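Aminoglycoside acetyltransferase meta-AAC0020 (Uncultured bacterium, PDB 5F47) probably transfers the acetyl group of acetyl-coenzyme A to aminoglycoside antibiotics, as a dimeric member of the GNAT family of resistance enzymes. Local coordinates at residues N55-F60 with T73-E78; K84-I89 with F120-V125. One frame throughout, in Å; residues are numbered along the deposited sequence. Where two conformers were deposited one is given.

Interaction 1 (N55-F60 with T73-E78); sequences NNFYVF and TSYVLE. With CA (calcium ion), chain I.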
ATOM      1  N   ASN B  55       0.968  -8.413 -12.882  1.00 19.68           N
ATOM      2  CA  ASN B  55       1.274  -9.606 -12.099  1.00 22.44           C
ATOM      3  C   ASN B  55       1.532  -9.308 -10.623  1.00 21.82           C
ATOM      4  O   ASN B  55       1.994 -10.182  -9.873  1.00 23.22           O
ATOM      5  CB  ASN B  55       2.470 -10.335 -12.703  1.00 27.80           C
ATOM      6  CG  ASN B  55       2.211 -10.763 -14.130  1.00 33.30           C
ATOM      7  OD1 ASN B  55       1.074 -11.069 -14.496  1.00 31.89           O
ATOM      8  ND2 ASN B  55       3.261 -10.790 -14.945  1.00 43.47           N
ATOM      9  N   ASN B  56       1.225  -8.079 -10.216  1.00 19.76           N
ATOM     10  CA  ASN B  56       1.327  -7.666  -8.810  1.00 19.07           C
ATOM     11  C   ASN B  56      -0.001  -7.169  -8.258  1.00 16.17           C
ATOM     12  O   ASN B  56      -0.048  -6.458  -7.250  1.00 15.44           O
ATOM     13  CB  ASN B  56       2.379  -6.582  -8.668  1.00 20.75           C
ATOM     14  CG  ASN B  56       2.137  -5.420  -9.606  1.00 19.91           C
ATOM     15  OD1 ASN B  56       1.001  -5.186 -10.061  1.00 20.70           O
ATOM     16  ND2 ASN B  56       3.194  -4.665  -9.879  1.00 22.61           N
ATOM     17  N   PHE B  57      -1.083  -7.569  -8.917  1.00 15.04           N
ATOM     18  CA  PHE B  57      -2.427  -7.154  -8.546  1.00 14.00           C
ATOM     19  C   PHE B  57      -3.343  -8.351  -8.655  1.00 15.70           C
ATOM     20  O   PHE B  57      -3.391  -9.004  -9.694  1.00 16.22           O
ATOM     21  CB  PHE B  57      -2.903  -6.016  -9.466  1.00 14.74           C
ATOM     22  CG  PHE B  57      -4.268  -5.508  -9.150  1.00 14.13           C
ATOM     23  CD1 PHE B  57      -4.481  -4.758  -8.001  1.00 12.89           C
ATOM     24  CD2 PHE B  57      -5.340  -5.758 -10.008  1.00 14.62           C
ATOM     25  CE1 PHE B  57      -5.748  -4.257  -7.706  1.00 13.38           C
ATOM     26  CE2 PHE B  57      -6.601  -5.263  -9.724  1.00 14.48           C
ATOM     27  CZ  PHE B  57      -6.808  -4.509  -8.570  1.00 14.66           C
ATOM     28  N   TYR B  58      -4.055  -8.654  -7.577  1.00 14.18           N
ATOM     29  CA  TYR B  58      -4.954  -9.809  -7.550  1.00 15.43           C
ATOM     30  C   TYR B  58      -6.296  -9.448  -6.936  1.00 15.11           C
ATOM     31  O   TYR B  58      -6.364  -8.845  -5.867  1.00 13.84           O
ATOM     32  CB  TYR B  58      -4.337 -10.971  -6.772  1.00 16.71           C
ATOM     33  CG  TYR B  58      -3.168 -11.624  -7.446  1.00 17.97           C
ATOM     34  CD1 TYR B  58      -3.366 -12.555  -8.457  1.00 21.30           C
ATOM     35  CD2 TYR B  58      -1.872 -11.338  -7.060  1.00 19.58           C
ATOM     36  CE1 TYR B  58      -2.296 -13.181  -9.076  1.00 24.93           C
ATOM     37  CE2 TYR B  58      -0.798 -11.961  -7.669  1.00 23.45           C
ATOM     38  CZ  TYR B  58      -1.019 -12.874  -8.678  1.00 26.09           C
ATOM     39  OH  TYR B  58       0.045 -13.501  -9.282  1.00 29.68           O
ATOM     40  N   VAL B  59      -7.356  -9.894  -7.605  1.00 15.80           N
ATOM     41  CA  VAL B  59      -8.728  -9.608  -7.222  1.00 15.40           C
ATOM     42  C   VAL B  59      -9.428 -10.912  -6.864  1.00 16.98           C
ATOM     43  O   VAL B  59      -9.348 -11.891  -7.611  1.00 17.55           O
ATOM     44  CB  VAL B  59      -9.504  -8.924  -8.363  1.00 14.49           C
ATOM     45  CG1 VAL B  59     -10.905  -8.558  -7.916  1.00 15.88           C
ATOM     46  CG2 VAL B  59      -8.768  -7.677  -8.849  1.00 14.17           C
ATOM     47  N   PHE B  60     -10.094 -10.941  -5.714  1.00 15.20           N
ATOM     48  CA  PHE B  60     -10.877 -12.113  -5.341  1.00 17.12           C
ATOM     49  C   PHE B  60     -12.336 -11.713  -5.273  1.00 17.35           C
ATOM     50  O   PHE B  60     -12.659 -10.664  -4.718  1.00 18.77           O
ATOM     51  CB  PHE B  60     -10.416 -12.678  -3.999  1.00 18.93           C
ATOM     52  CG  PHE B  60      -9.020 -13.233  -4.024  1.00 19.57           C
ATOM     53  CD1 PHE B  60      -7.928 -12.382  -3.962  1.00 20.67           C
ATOM     54  CD2 PHE B  60      -8.802 -14.593  -4.128  1.00 22.85           C
ATOM     55  CE1 PHE B  60      -6.640 -12.884  -3.995  1.00 22.31           C
ATOM     56  CE2 PHE B  60      -7.510 -15.099  -4.154  1.00 23.70           C
ATOM     57  CZ  PHE B  60      -6.433 -14.226  -4.104  1.00 22.52           C
ATOM     58  N   THR B  73      -9.609  -6.405  -3.402  1.00 13.21           N
ATOM     59  CA  THR B  73      -8.484  -6.134  -4.287  1.00 12.80           C
ATOM     60  C   THR B  73      -7.221  -6.170  -3.452  1.00 13.01           C
ATOM     61  O   THR B  73      -7.247  -5.797  -2.271  1.00 13.35           O
ATOM     62  CB  THR B  73      -8.625  -4.769  -4.963  1.00 13.41           C
ATOM     63  OG1 THR B  73      -8.806  -3.768  -3.944  1.00 14.64           O
ATOM     64  CG2 THR B  73      -9.838  -4.756  -5.888  1.00 15.03           C
ATOM     65  N   SER B  74      -6.121  -6.616  -4.057  1.00 12.73           N
ATOM     66  CA  SER B  74      -4.874  -6.723  -3.297  1.00 11.46           C
ATOM     67  C   SER B  74      -3.674  -6.424  -4.208  1.00 12.19           C
ATOM     68  O   SER B  74      -3.689  -6.729  -5.401  1.00 13.53           O
ATOM     69  CB  SER B  74      -4.759  -8.112  -2.618  1.00 12.30           C
ATOM     70  OG  SER B  74      -4.681  -9.149  -3.578  1.00 14.23           O
ATOM     71  N   TYR B  75      -2.669  -5.773  -3.621  1.00 13.09           N
ATOM     72  CA  TYR B  75      -1.426  -5.398  -4.297  1.00 11.71           C
ATOM     73  C   TYR B  75      -0.249  -6.123  -3.671  1.00 12.14           C
ATOM     74  O   TYR B  75      -0.106  -6.157  -2.445  1.00 14.67           O
ATOM     75  CB  TYR B  75      -1.177  -3.889  -4.179  1.00 11.21           C
ATOM     76  CG  TYR B  75      -2.186  -3.025  -4.883  1.00 13.44           C
ATOM     77  CD1 TYR B  75      -3.368  -2.657  -4.244  1.00 11.49           C
ATOM     78  CD2 TYR B  75      -1.953  -2.565  -6.168  1.00 13.50           C
ATOM     79  CE1 TYR B  75      -4.306  -1.850  -4.883  1.00 12.29           C
ATOM     80  CE2 TYR B  75      -2.890  -1.745  -6.828  1.00 13.51           C
ATOM     81  CZ  TYR B  75      -4.072  -1.409  -6.172  1.00 15.25           C
ATOM     82  OH  TYR B  75      -4.995  -0.590  -6.789  1.00 15.63           O
ATOM     83  N   VAL B  76       0.597  -6.672  -4.527  1.00 12.79           N
ATOM     84  CA  VAL B  76       1.854  -7.245  -4.073  1.00 13.33           C
ATOM     85  C   VAL B  76       2.880  -6.135  -3.880  1.00 13.63           C
ATOM     86  O   VAL B  76       3.114  -5.323  -4.793  1.00 15.63           O
ATOM     87  CB  VAL B  76       2.364  -8.258  -5.097  1.00 14.83           C
ATOM     88  CG1 VAL B  76       3.725  -8.832  -4.669  1.00 16.83           C
ATOM     89  CG2 VAL B  76       1.313  -9.358  -5.295  1.00 17.09           C
ATOM     90  N   LEU B  77       3.479  -6.108  -2.699  1.00 12.12           N
ATOM     91  CA  LEU B  77       4.589  -5.200  -2.426  1.00 12.58           C
ATOM     92  C   LEU B  77       5.864  -5.996  -2.155  1.00 12.57           C
ATOM     93  O   LEU B  77       6.040  -6.558  -1.064  1.00 13.62           O
ATOM     94  CB  LEU B  77       4.262  -4.304  -1.229  1.00 14.15           C
ATOM     95  CG  LEU B  77       2.935  -3.531  -1.265  1.00 16.47           C
ATOM     96  CD1 LEU B  77       2.771  -2.723   0.023  1.00 17.57           C
ATOM     97  CD2 LEU B  77       2.815  -2.627  -2.503  1.00 17.27           C
ATOM     98  N   GLU B  78       6.744  -6.064  -3.147  1.00 13.69           N
ATOM     99  CA  GLU B  78       8.053  -6.673  -2.948  0.58 14.12           C
ATOM    100  C   GLU B  78       8.831  -5.863  -1.925  1.00 14.69           C
ATOM    101  O   GLU B  78       8.831  -4.632  -1.987  1.00 14.25           O
ATOM    102  CB  GLU B  78       8.814  -6.750  -4.267  0.58 16.11           C
ATOM    103  CG  GLU B  78       8.161  -7.645  -5.298  0.58 17.29           C
ATOM    104  CD  GLU B  78       8.337  -9.129  -5.021  0.58 20.15           C
ATOM    105  OE1 GLU B  78       7.562  -9.921  -5.595  0.58 21.58           O
ATOM    106  OE2 GLU B  78       9.256  -9.507  -4.260  0.58 20.59           O
TER
HETATM  107 CA    CA I 201      -0.765 -11.015 -16.100  0.65 23.92          CA
HETATM  108  O   HOH W   1       1.376  -4.130  -6.529  1.00 17.79           O
HETATM  109  O   HOH W   2       0.750  -9.763 -17.403  1.00 37.95           O
HETATM  110  O   HOH W   3       0.566 -12.702 -17.143  1.00 46.44           O
HETATM  111  O   HOH W   4      -2.614 -10.708 -14.377  1.00 29.36           O
HETATM  112  O   HOH W   5      -1.392 -13.108 -15.161  1.00 41.86           O

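Interaction 2 (K84-I89 with F120-V125); sequences KPLAYI and FEEVFV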
ATOM      1  N   LYS B  84      10.653 -12.378   0.899  1.00 20.66           N
ATOM      2  CA  LYS B  84       9.245 -12.744   0.890  1.00 18.35           C
ATOM      3  C   LYS B  84       8.374 -11.493   0.814  1.00 18.15           C
ATOM      4  O   LYS B  84       8.507 -10.611   1.644  1.00 18.96           O
ATOM      5  CB  LYS B  84       8.894 -13.545   2.150  1.00 20.50           C
ATOM      6  CG  LYS B  84       9.706 -14.828   2.335  1.00 25.99           C
ATOM      7  CD  LYS B  84       9.314 -15.528   3.616  1.00 33.27           C
ATOM      8  CE  LYS B  84       9.744 -16.986   3.596  1.00 42.19           C
ATOM      9  NZ  LYS B  84      11.204 -17.135   3.347  1.00 51.03           N
ATOM     10  N   PRO B  85       7.475 -11.415  -0.176  1.00 15.70           N
ATOM     11  CA  PRO B  85       6.694 -10.182  -0.313  1.00 15.74           C
ATOM     12  C   PRO B  85       5.583  -9.999   0.705  1.00 16.14           C
ATOM     13  O   PRO B  85       5.240 -10.901   1.479  1.00 16.93           O
ATOM     14  CB  PRO B  85       6.072 -10.305  -1.717  1.00 16.45           C
ATOM     15  CG  PRO B  85       6.781 -11.419  -2.376  1.00 18.91           C
ATOM     16  CD  PRO B  85       7.287 -12.327  -1.314  1.00 18.34           C
ATOM     17  N   LEU B  86       5.042  -8.795   0.692  1.00 14.26           N
ATOM     18  CA  LEU B  86       3.824  -8.448   1.406  1.00 14.57           C
ATOM     19  C   LEU B  86       2.672  -8.394   0.419  1.00 13.37           C
ATOM     20  O   LEU B  86       2.857  -8.096  -0.750  1.00 12.98           O
ATOM     21  CB  LEU B  86       3.932  -7.081   2.088  1.00 14.54           C
ATOM     22  CG  LEU B  86       5.087  -6.864   3.062  1.00 15.74           C
ATOM     23  CD1 LEU B  86       5.154  -5.412   3.489  1.00 17.23           C
ATOM     24  CD2 LEU B  86       4.967  -7.748   4.290  1.00 16.50           C
ATOM     25  N   ALA B  87       1.474  -8.659   0.911  1.00 13.53           N
ATOM     26  CA  ALA B  87       0.271  -8.322   0.169  1.00 13.51           C
ATOM     27  C   ALA B  87      -0.562  -7.306   0.940  1.00 11.58           C
ATOM     28  O   ALA B  87      -0.808  -7.454   2.146  1.00 14.53           O
ATOM     29  CB  ALA B  87      -0.539  -9.568  -0.113  1.00 16.04           C
ATOM     30  N   TYR B  88      -1.019  -6.294   0.221  1.00 12.06           N
ATOM     31  CA  TYR B  88      -1.806  -5.190   0.753  1.00 11.51           C
ATOM     32  C   TYR B  88      -3.227  -5.321   0.251  1.00 12.30           C
ATOM     33  O   TYR B  88      -3.470  -5.107  -0.930  1.00 12.45           O
ATOM     34  CB  TYR B  88      -1.197  -3.867   0.258  1.00 12.63           C
ATOM     35  CG  TYR B  88      -1.815  -2.597   0.747  1.00 13.56           C
ATOM     36  CD1 TYR B  88      -2.662  -2.561   1.841  1.00 15.34           C
ATOM     37  CD2 TYR B  88      -1.527  -1.404   0.100  1.00 16.00           C
ATOM     38  CE1 TYR B  88      -3.211  -1.366   2.275  1.00 17.39           C
ATOM     39  CE2 TYR B  88      -2.060  -0.208   0.535  1.00 18.63           C
ATOM     40  CZ  TYR B  88      -2.893  -0.194   1.623  1.00 18.29           C
ATOM     41  OH  TYR B  88      -3.412   0.999   2.046  1.00 20.35           O
ATOM     42  N   ILE B  89      -4.161  -5.684   1.121  1.00 11.49           N
ATOM     43  CA  ILE B  89      -5.577  -5.654   0.741  1.00 12.38           C
ATOM     44  C   ILE B  89      -6.030  -4.205   0.756  1.00 12.62           C
ATOM     45  O   ILE B  89      -5.956  -3.542   1.795  1.00 15.22           O
ATOM     46  CB  ILE B  89      -6.440  -6.487   1.699  1.00 12.88           C
ATOM     47  CG1 ILE B  89      -6.044  -7.965   1.620  1.00 12.39           C
ATOM     48  CG2 ILE B  89      -7.932  -6.319   1.350  1.00 14.71           C
ATOM     49  CD1 ILE B  89      -6.730  -8.831   2.711  1.00 21.80           C
ATOM     50  N   PHE B 120       4.434 -15.660   0.729  1.00 17.20           N
ATOM     51  CA  PHE B 120       4.505 -14.291   1.218  1.00 16.16           C
ATOM     52  C   PHE B 120       4.721 -14.254   2.734  1.00 15.83           C
ATOM     53  O   PHE B 120       4.404 -15.225   3.441  1.00 19.24           O
ATOM     54  CB  PHE B 120       3.217 -13.528   0.888  1.00 15.77           C
ATOM     55  CG  PHE B 120       3.151 -12.998  -0.514  1.00 15.97           C
ATOM     56  CD1 PHE B 120       3.603 -13.740  -1.594  1.00 17.09           C
ATOM     57  CD2 PHE B 120       2.612 -11.747  -0.751  1.00 15.44           C
ATOM     58  CE1 PHE B 120       3.515 -13.237  -2.901  1.00 17.39           C
ATOM     59  CE2 PHE B 120       2.524 -11.242  -2.049  1.00 14.49           C
ATOM     60  CZ  PHE B 120       2.980 -11.985  -3.120  1.00 15.25           C
ATOM     61  N   GLU B 121       5.232 -13.129   3.232  1.00 15.58           N
ATOM     62  CA  GLU B 121       5.481 -12.983   4.660  1.00 16.92           C
ATOM     63  C   GLU B 121       4.184 -12.671   5.408  1.00 16.02           C
ATOM     64  O   GLU B 121       3.949 -13.177   6.507  1.00 17.40           O
ATOM     65  CB  GLU B 121       6.514 -11.874   4.954  1.00 17.68           C
ATOM     66  CG  GLU B 121       6.837 -11.800   6.467  1.00 22.08           C
ATOM     67  CD  GLU B 121       7.745 -10.636   6.883  1.00 27.50           C
ATOM     68  OE1 GLU B 121       7.899 -10.403   8.100  1.00 34.33           O
ATOM     69  OE2 GLU B 121       8.310  -9.953   6.024  1.00 26.37           O
ATOM     70  N   GLU B 122       3.355 -11.835   4.802  1.00 16.72           N
ATOM     71  CA  GLU B 122       2.314 -11.155   5.552  1.00 16.11           C
ATOM     72  C   GLU B 122       1.305 -10.550   4.606  1.00 14.85           C
ATOM     73  O   GLU B 122       1.664 -10.098   3.521  1.00 14.17           O
ATOM     74  CB  GLU B 122       2.942 -10.065   6.401  1.00 17.68           C
ATOM     75  CG  GLU B 122       2.007  -9.256   7.263  1.00 20.69           C
ATOM     76  CD  GLU B 122       2.728  -8.074   7.861  1.00 23.39           C
ATOM     77  OE1 GLU B 122       2.431  -6.929   7.464  1.00 24.56           O
ATOM     78  OE2 GLU B 122       3.615  -8.295   8.710  1.00 24.35           O
ATOM     79  N   VAL B 123       0.044 -10.546   5.027  1.00 14.09           N
ATOM     80  CA  VAL B 123      -1.011  -9.813   4.341  1.00 14.43           C
ATOM     81  C   VAL B 123      -1.451  -8.729   5.300  1.00 13.18           C
ATOM     82  O   VAL B 123      -1.597  -8.998   6.478  1.00 14.75           O
ATOM     83  CB  VAL B 123      -2.192 -10.732   3.987  1.00 13.42           C
ATOM     84  CG1 VAL B 123      -3.330  -9.964   3.367  1.00 13.86           C
ATOM     85  CG2 VAL B 123      -1.753 -11.868   3.050  1.00 16.89           C
ATOM     86  N   PHE B 124      -1.652  -7.499   4.832  1.00 12.98           N
ATOM     87  CA  PHE B 124      -2.210  -6.478   5.719  1.00 13.48           C
ATOM     88  C   PHE B 124      -3.347  -5.692   5.077  1.00 12.50           C
ATOM     89  O   PHE B 124      -3.525  -5.696   3.855  1.00 12.94           O
ATOM     90  CB  PHE B 124      -1.106  -5.524   6.242  1.00 14.72           C
ATOM     91  CG  PHE B 124      -0.431  -4.678   5.176  1.00 13.94           C
ATOM     92  CD1 PHE B 124       0.595  -5.190   4.403  1.00 15.11           C
ATOM     93  CD2 PHE B 124      -0.815  -3.369   4.984  1.00 16.71           C
ATOM     94  CE1 PHE B 124       1.232  -4.396   3.435  1.00 16.62           C
ATOM     95  CE2 PHE B 124      -0.171  -2.572   4.041  1.00 15.90           C
ATOM     96  CZ  PHE B 124       0.839  -3.086   3.272  1.00 14.85           C
ATOM     97  N   VAL B 125      -4.118  -5.030   5.927  1.00 14.00           N
ATOM     98  CA  VAL B 125      -5.337  -4.335   5.504  1.00 14.80           C
ATOM     99  C   VAL B 125      -5.640  -3.247   6.521  1.00 18.13           C
ATOM    100  O   VAL B 125      -5.251  -3.338   7.694  1.00 18.43           O
ATOM    101  CB  VAL B 125      -6.522  -5.329   5.368  1.00 16.14           C
ATOM    102  CG1 VAL B 125      -6.892  -5.922   6.731  1.00 17.04           C
ATOM    103  CG2 VAL B 125      -7.754  -4.654   4.744  1.00 17.71           C
TER

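Interaction 1 (N55-F60 with T73-E78)
The carbonyl oxygen of Y58 takes the S74 side-chain hydroxyl besides a weak, bent bond from S74 N. In this antiparallel beta hairpin of the GNAT sheet, S74 OG lies between its own backbone N and carbonyl carbon (chi1 64°), which brings it 2.9 Å from Y58 O, tilted out of the carbonyl plane. The return bond from Y58 N to S74 O is, by contrast, nearly straight. S74 OG also bonds Y115 OH, tying the hairpin to helix 103-117. On the other face, F57 and Y75 form a non-hydrogen-bonded pair whose side chains run alongside each other in the same direction. Their ring planes are turned obliquely at 54°, with F57 CD1 above the rim of one Y75 face, 3.6 Å from Y75 CE2. The end of the F57 ring, CZ, reaches T73 CB. Y75 OH bonds E78 O of the second subunit. Before the strand, N55 OD1 binds a calcium ion at 2.4 Å, in a site completed by N53, E18 and waters. Where the pairing ends, N56 O accepts V76 N at 2.8 Å, and one water donates to both N56 O and V76 O.

Interaction 2 (K84-I89 with F120-V125)
P85 O accepts E121 N at 2.8 Å, and from there the two chains run parallel, their strand axes 22° apart, with A87 N bonding E122 O, F124 N bonding A87 O and I89 N bonding F124 O. At the start of the pairing the proline ring lies over the F120 ring: P85 CB stands above the centre of one face, 3.7 Å from the centroid, a well-centred CH-pi contact. The edge of the same ring faces A87 N, which lies near its plane 3.7 Å from F120 CD2, and CD2 also touches A87 CB. The strands are the two ends of a right-handed beta-alpha-beta crossover, 86-94 to 122-128 by way of helix 103-117, in the GNAT fold. That helix covers the face bearing A87, V123 and I89, where Y115 meets both A87 and V123 and I108 meets I89. Within this layer I89 CD1 reaches V123 CG1 at 3.6 Å, and farther along I89 CG2 meets V125 CG2.

The other face carries L86, Y88, E122 and F124. F124 CG sits between the backbone N and the carbonyl carbon (chi1 65°), and this turns the ring across to the neighbouring strand. It runs nearly parallel to the Y88 ring, planes 12° apart, but the two are offset so far that little of either face is covered by the other; the tightest approach is 3.3 Å, from F124 CE2 to Y88 CD1. The F124 edge at CE1 meets L86 CB, while L86 CD2 lies 3.7 Å from E122 CB, these two side chains running alongside each other. Y88 and F124 also pack against the second subunit, whose strand continues the sheet in antiparallel pairing beyond V123, F124 and V125, and Y88 OH bonds Q126 OE1.

Interactions 1 and 2 occupy four consecutive strands of one sheet, their centres about 9 Å apart. The seam between them is antiparallel: Y88 N lies 2.8 Å from Y75 O and L77 N lies 2.9 Å from L86 O, both probable hydrogen bonds. Side chains close it too, V76 CG1 coming 3.6 Å from F120 CZ. Y115 of helix 103-117 reaches both contacts, and in interaction 1 it is also touched by the side chain of V76. Both also reach the second subunit. The bound sugar is nearer interaction 2, about 7 Å from the F124 side chain against about 13 Å from that of Y75.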